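Local coordinates for protein cytochrome P450 reductase (Amycolatopsis methanolica 239, PDB 5OGX) that passes electrons from NADH through FAD and a [2Fe-2S] cluster to the P450 partner GcoA, which O-demethylates guaiacol and other lignin-derived aromatics, at residues A[27-36]-A[190-198]. Sequence-based numbering, arbitrary orientation.
Sequences LRGGVWMPNS and ATGPLGDFH. With NA (sodium ion), chain D.
Two donors grip OD2 of Asp196: the backbone N of Asn35 at 2.9 Å, reaching it from above the carboxylate plane, and a water that bridges to Ser36 OG. The other oxygen, OD1, takes the indole N-H of Trp32, NE1 to OD1 2.9 Å, on its syn side and close to the ring plane, although ring and carboxylate are turned 54° apart. Asp196 thereby ties the plant-type-ferredoxin (beta-grasp) [2Fe-2S] domain to the FAD-binding domain, a link consistent with holding cluster and flavin in a set relation. The residues involved approach both cofactors, since Asn35 and Ser36 touch the cluster and Ser36 also touches the FAD. Were Asp196 replaced by an alanine, the Asn35 N-H and the Trp32 indole N-H would probably lose their acceptor across the domain boundary, the indole keeping a weak bond to a water on that side.

Asn35 answers in the reverse direction. Its first torsion, with CG between the backbone N and the carbonyl carbon (chi1 68°), swings the amide towards the 190-198 segment, where OD1 accepts the N-H of Gly195 at 2.9 Å, the donor tilted 25° from the carbonyl plane. Its ND2 meanwhile donates to Met33 O within its own loop, which fixes the amide flip, and to a water that also binds Gly195 O. In the same loop, Met33 SD and Pro34 O bind a sodium ion.

Nearer the strand 187-194, the contact turns apolar: at the end of helix 22-28, Leu27 CD1 lies 3.6 Å from Leu194 CD2, the two side chains crossing at about a right angle. Beyond it the extended Arg28 chain carries its guanidinium to a salt bridge with Asp102, while NH2 lies 4.0 Å from the methyl CG2 of Thr191.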
ATOM      1  N   LEU A  27      14.980   4.852  -4.931  1.00 18.82           N
ATOM      2  CA  LEU A  27      14.573   3.491  -4.580  1.00 18.30           C
ATOM      3  C   LEU A  27      15.267   2.448  -5.451  1.00 20.50           C
ATOM      4  O   LEU A  27      15.573   1.347  -4.979  1.00 21.42           O
ATOM      5  CB  LEU A  27      13.054   3.324  -4.676  1.00 17.89           C
ATOM      6  CG  LEU A  27      12.184   4.192  -3.769  1.00 15.87           C
ATOM      7  CD1 LEU A  27      10.698   3.895  -4.040  1.00 17.80           C
ATOM      8  CD2 LEU A  27      12.516   3.990  -2.294  1.00 16.73           C
ATOM      9  N   ARG A  28      15.498   2.754  -6.725  1.00 21.89           N
ATOM     10  CA  ARG A  28      16.232   1.803  -7.558  1.00 22.88           C
ATOM     11  C   ARG A  28      17.657   1.606  -7.054  1.00 25.74           C
ATOM     12  O   ARG A  28      18.246   0.536  -7.255  1.00 26.44           O
ATOM     13  CB  ARG A  28      16.232   2.271  -9.013  1.00 21.83           C
ATOM     14  CG  ARG A  28      14.883   2.073  -9.706  1.00 22.59           C
ATOM     15  CD  ARG A  28      14.996   2.348 -11.185  1.00 30.52           C
ATOM     16  NE  ARG A  28      13.738   2.131 -11.886  1.00 30.39           N
ATOM     17  CZ  ARG A  28      13.376   0.970 -12.427  1.00 28.18           C
ATOM     18  NH1 ARG A  28      14.176  -0.082 -12.335  1.00 27.50           N
ATOM     19  NH2 ARG A  28      12.216   0.864 -13.064  1.00 29.55           N
ATOM     20  N   GLY A  29      18.217   2.607  -6.383  1.00 26.53           N
ATOM     21  CA  GLY A  29      19.499   2.473  -5.725  1.00 27.39           C
ATOM     22  C   GLY A  29      19.455   1.904  -4.324  1.00 28.45           C
ATOM     23  O   GLY A  29      20.489   1.890  -3.645  1.00 27.41           O
ATOM     24  N   GLY A  30      18.292   1.441  -3.864  1.00 27.91           N
ATOM     25  CA  GLY A  30      18.164   0.938  -2.509  1.00 25.89           C
ATOM     26  C   GLY A  30      18.240   2.002  -1.438  1.00 25.97           C
ATOM     27  O   GLY A  30      18.551   1.683  -0.288  1.00 25.81           O
ATOM     28  N   VAL A  31      17.988   3.264  -1.794  1.00 20.95           N
ATOM     29  CA  VAL A  31      18.077   4.400  -0.878  1.00 21.01           C
ATOM     30  C   VAL A  31      16.649   4.814  -0.560  1.00 19.92           C
ATOM     31  O   VAL A  31      15.914   5.239  -1.459  1.00 21.21           O
ATOM     32  CB  VAL A  31      18.853   5.573  -1.494  1.00 23.18           C
ATOM     33  CG1 VAL A  31      18.774   6.793  -0.576  1.00 23.34           C
ATOM     34  CG2 VAL A  31      20.294   5.174  -1.792  1.00 26.62           C
ATOM     35  N   TRP A  32      16.253   4.686   0.703  1.00 18.24           N
ATOM     36  CA  TRP A  32      14.851   4.876   1.057  1.00 17.63           C
ATOM     37  C   TRP A  32      14.497   6.346   1.226  1.00 17.74           C
ATOM     38  O   TRP A  32      15.274   7.144   1.760  1.00 20.80           O
ATOM     39  CB  TRP A  32      14.507   4.146   2.352  1.00 16.88           C
ATOM     40  CG  TRP A  32      13.055   4.344   2.704  1.00 18.25           C
ATOM     41  CD1 TRP A  32      11.973   3.744   2.116  1.00 18.41           C
ATOM     42  CD2 TRP A  32      12.539   5.228   3.697  1.00 16.70           C
ATOM     43  NE1 TRP A  32      10.801   4.196   2.701  1.00 18.62           N
ATOM     44  CE2 TRP A  32      11.131   5.102   3.685  1.00 18.06           C
ATOM     45  CE3 TRP A  32      13.140   6.108   4.619  1.00 17.43           C
ATOM     46  CZ2 TRP A  32      10.304   5.841   4.536  1.00 18.29           C
ATOM     47  CZ3 TRP A  32      12.321   6.828   5.476  1.00 21.87           C
ATOM     48  CH2 TRP A  32      10.916   6.686   5.433  1.00 21.26           C
ATOM     49  N   MET A  33      13.296   6.688   0.796  1.00 17.70           N
ATOM     50  CA  MET A  33      12.635   7.885   1.284  1.00 19.18           C
ATOM     51  C   MET A  33      11.140   7.628   1.240  1.00 17.74           C
ATOM     52  O   MET A  33      10.685   6.733   0.518  1.00 18.40           O
ATOM     53  CB  MET A  33      13.005   9.111   0.448  1.00 19.91           C
ATOM     54  CG  MET A  33      12.700   8.913  -1.019  1.00 22.33           C
ATOM     55  SD  MET A  33      12.795  10.493  -1.893  1.00 28.28           S
ATOM     56  CE  MET A  33      14.297  11.207  -1.185  1.00 35.16           C
ATOM     57  N   PRO A  34      10.354   8.369   2.018  1.00 17.96           N
ATOM     58  CA  PRO A  34       8.926   8.042   2.141  1.00 15.86           C
ATOM     59  C   PRO A  34       8.199   8.120   0.813  1.00 17.08           C
ATOM     60  O   PRO A  34       8.471   8.981  -0.025  1.00 17.47           O
ATOM     61  CB  PRO A  34       8.387   9.094   3.119  1.00 19.34           C
ATOM     62  CG  PRO A  34       9.570   9.707   3.769  1.00 26.78           C
ATOM     63  CD  PRO A  34      10.775   9.447   2.929  1.00 20.48           C
ATOM     64  N   ASN A  35       7.283   7.195   0.616  1.00 14.56           N
ATOM     65  CA  ASN A  35       6.525   7.103  -0.586  1.00 13.31           C
ATOM     66  C   ASN A  35       5.276   6.255  -0.363  1.00 15.14           C
ATOM     67  O   ASN A  35       5.352   5.299   0.300  1.00 15.03           O
ATOM     68  CB  ASN A  35       7.372   6.541  -1.710  1.00 17.33           C
ATOM     69  CG  ASN A  35       7.742   5.112  -1.517  1.00 17.44           C
ATOM     70  OD1 ASN A  35       7.142   4.251  -2.061  1.00 20.97           O
ATOM     71  ND2 ASN A  35       8.763   4.889  -0.785  1.00 14.97           N
ATOM     72  N   SER A  36       4.149   6.666  -0.934  1.00 16.39           N
ATOM     73  CA  SER A  36       2.930   5.905  -0.677  1.00 17.39           C
ATOM     74  C   SER A  36       1.962   5.917  -1.852  1.00 19.46           C
ATOM     75  O   SER A  36       0.787   5.589  -1.644  1.00 21.77           O
ATOM     76  CB  SER A  36       2.142   6.463   0.530  1.00 25.38           C
ATOM     77  OG  SER A  36       2.649   6.040   1.782  1.00 32.04           O
ATOM     78  N   ALA A 190       5.724  -4.742 -14.812  1.00 22.68           N
ATOM     79  CA  ALA A 190       5.520  -4.472 -13.396  1.00 21.60           C
ATOM     80  C   ALA A 190       6.845  -4.072 -12.764  1.00 22.76           C
ATOM     81  O   ALA A 190       7.907  -4.559 -13.161  1.00 21.65           O
ATOM     82  CB  ALA A 190       4.939  -5.694 -12.676  1.00 24.99           C
ATOM     83  N   THR A 191       6.770  -3.182 -11.772  1.00 21.15           N
ATOM     84  CA  THR A 191       7.935  -2.804 -10.982  1.00 17.62           C
ATOM     85  C   THR A 191       7.551  -2.835  -9.509  1.00 16.77           C
ATOM     86  O   THR A 191       6.399  -2.604  -9.142  1.00 20.54           O
ATOM     87  CB  THR A 191       8.452  -1.418 -11.336  1.00 26.66           C
ATOM     88  OG1 THR A 191       7.404  -0.468 -11.109  1.00 28.09           O
ATOM     89  CG2 THR A 191       8.852  -1.357 -12.811  1.00 27.89           C
ATOM     90  N   GLY A 192       8.522  -3.122  -8.660  1.00 18.48           N
ATOM     91  CA  GLY A 192       8.277  -3.108  -7.242  1.00 17.59           C
ATOM     92  C   GLY A 192       9.529  -3.494  -6.486  1.00 16.79           C
ATOM     93  O   GLY A 192      10.568  -3.796  -7.077  1.00 18.29           O
ATOM     94  N   PRO A 193       9.452  -3.492  -5.149  1.00 17.89           N
ATOM     95  CA  PRO A 193       8.288  -3.054  -4.376  1.00 15.13           C
ATOM     96  C   PRO A 193       8.283  -1.550  -4.167  1.00 15.25           C
ATOM     97  O   PRO A 193       9.326  -0.892  -4.293  1.00 17.03           O
ATOM     98  CB  PRO A 193       8.486  -3.765  -3.038  1.00 17.33           C
ATOM     99  CG  PRO A 193       9.997  -3.692  -2.858  1.00 15.94           C
ATOM    100  CD  PRO A 193      10.594  -3.817  -4.278  1.00 17.00           C
ATOM    101  N   LEU A 194       7.114  -1.016  -3.815  1.00 15.85           N
ATOM    102  CA  LEU A 194       6.950   0.378  -3.437  1.00 13.66           C
ATOM    103  C   LEU A 194       6.149   0.436  -2.144  1.00 18.45           C
ATOM    104  O   LEU A 194       5.484  -0.533  -1.773  1.00 17.36           O
ATOM    105  CB  LEU A 194       6.222   1.173  -4.530  1.00 15.75           C
ATOM    106  CG  LEU A 194       6.998   1.267  -5.849  1.00 19.52           C
ATOM    107  CD1 LEU A 194       6.031   1.277  -7.021  1.00 27.09           C
ATOM    108  CD2 LEU A 194       7.857   2.520  -5.857  1.00 27.22           C
ATOM    109  N   GLY A 195       6.185   1.588  -1.482  1.00 19.21           N
ATOM    110  CA  GLY A 195       5.245   1.841  -0.405  1.00 15.52           C
ATOM    111  C   GLY A 195       5.854   1.697   0.985  1.00 12.69           C
ATOM    112  O   GLY A 195       6.872   1.036   1.193  1.00 16.14           O
ATOM    113  N   ASP A 196       5.179   2.332   1.955  1.00 13.07           N
ATOM    114  CA  ASP A 196       5.605   2.378   3.348  1.00 12.70           C
ATOM    115  C   ASP A 196       4.625   1.701   4.300  1.00 15.74           C
ATOM    116  O   ASP A 196       4.783   1.814   5.521  1.00 16.05           O
ATOM    117  CB  ASP A 196       5.772   3.830   3.802  1.00 15.59           C
ATOM    118  CG  ASP A 196       6.977   4.478   3.224  1.00 19.27           C
ATOM    119  OD1 ASP A 196       7.925   3.736   2.868  1.00 20.31           O
ATOM    120  OD2 ASP A 196       6.967   5.733   3.152  1.00 21.04           O
ATOM    121  N   PHE A 197       3.608   1.021   3.785  1.00 14.79           N
ATOM    122  CA  PHE A 197       2.555   0.454   4.630  1.00 14.92           C
ATOM    123  C   PHE A 197       2.988  -0.932   5.104  1.00 16.42           C
ATOM    124  O   PHE A 197       2.510  -1.960   4.626  1.00 18.04           O
ATOM    125  CB  PHE A 197       1.253   0.396   3.832  1.00 13.90           C
ATOM    126  CG  PHE A 197       0.020   0.061   4.647  1.00 15.13           C
ATOM    127  CD1 PHE A 197      -0.405   0.873   5.693  1.00 15.25           C
ATOM    128  CD2 PHE A 197      -0.759  -1.024   4.286  1.00 15.22           C
ATOM    129  CE1 PHE A 197      -1.580   0.581   6.397  1.00 15.41           C
ATOM    130  CE2 PHE A 197      -1.929  -1.334   4.983  1.00 14.01           C
ATOM    131  CZ  PHE A 197      -2.339  -0.527   6.041  1.00 15.93           C
ATOM    132  N   HIS A 198       3.910  -0.961   6.069  1.00 15.64           N
ATOM    133  CA  HIS A 198       4.433  -2.245   6.531  1.00 17.10           C
ATOM    134  C   HIS A 198       4.860  -2.125   7.985  1.00 15.58           C
ATOM    135  O   HIS A 198       4.985  -1.027   8.521  1.00 17.16           O
ATOM    136  CB  HIS A 198       5.595  -2.727   5.648  1.00 18.54           C
ATOM    137  CG  HIS A 198       6.746  -1.768   5.582  1.00 16.91           C
ATOM    138  ND1 HIS A 198       7.656  -1.630   6.611  1.00 19.74           N
ATOM    139  CD2 HIS A 198       7.132  -0.900   4.615  1.00 19.81           C
ATOM    140  CE1 HIS A 198       8.554  -0.714   6.280  1.00 22.99           C
ATOM    141  NE2 HIS A 198       8.258  -0.250   5.076  1.00 19.11           N
TER
HETATM  142 NA    NA D 403      10.433  11.155  -0.516  1.00 35.47          NA
HETATM  143  O   HOH W   1       9.406   2.159   0.480  1.00 20.50           O
HETATM  144  O   HOH W   2       4.792   7.303   3.115  1.00 19.69           O
HETATM  145  O   HOH W   3       2.599   3.546   1.689  1.00 25.64           O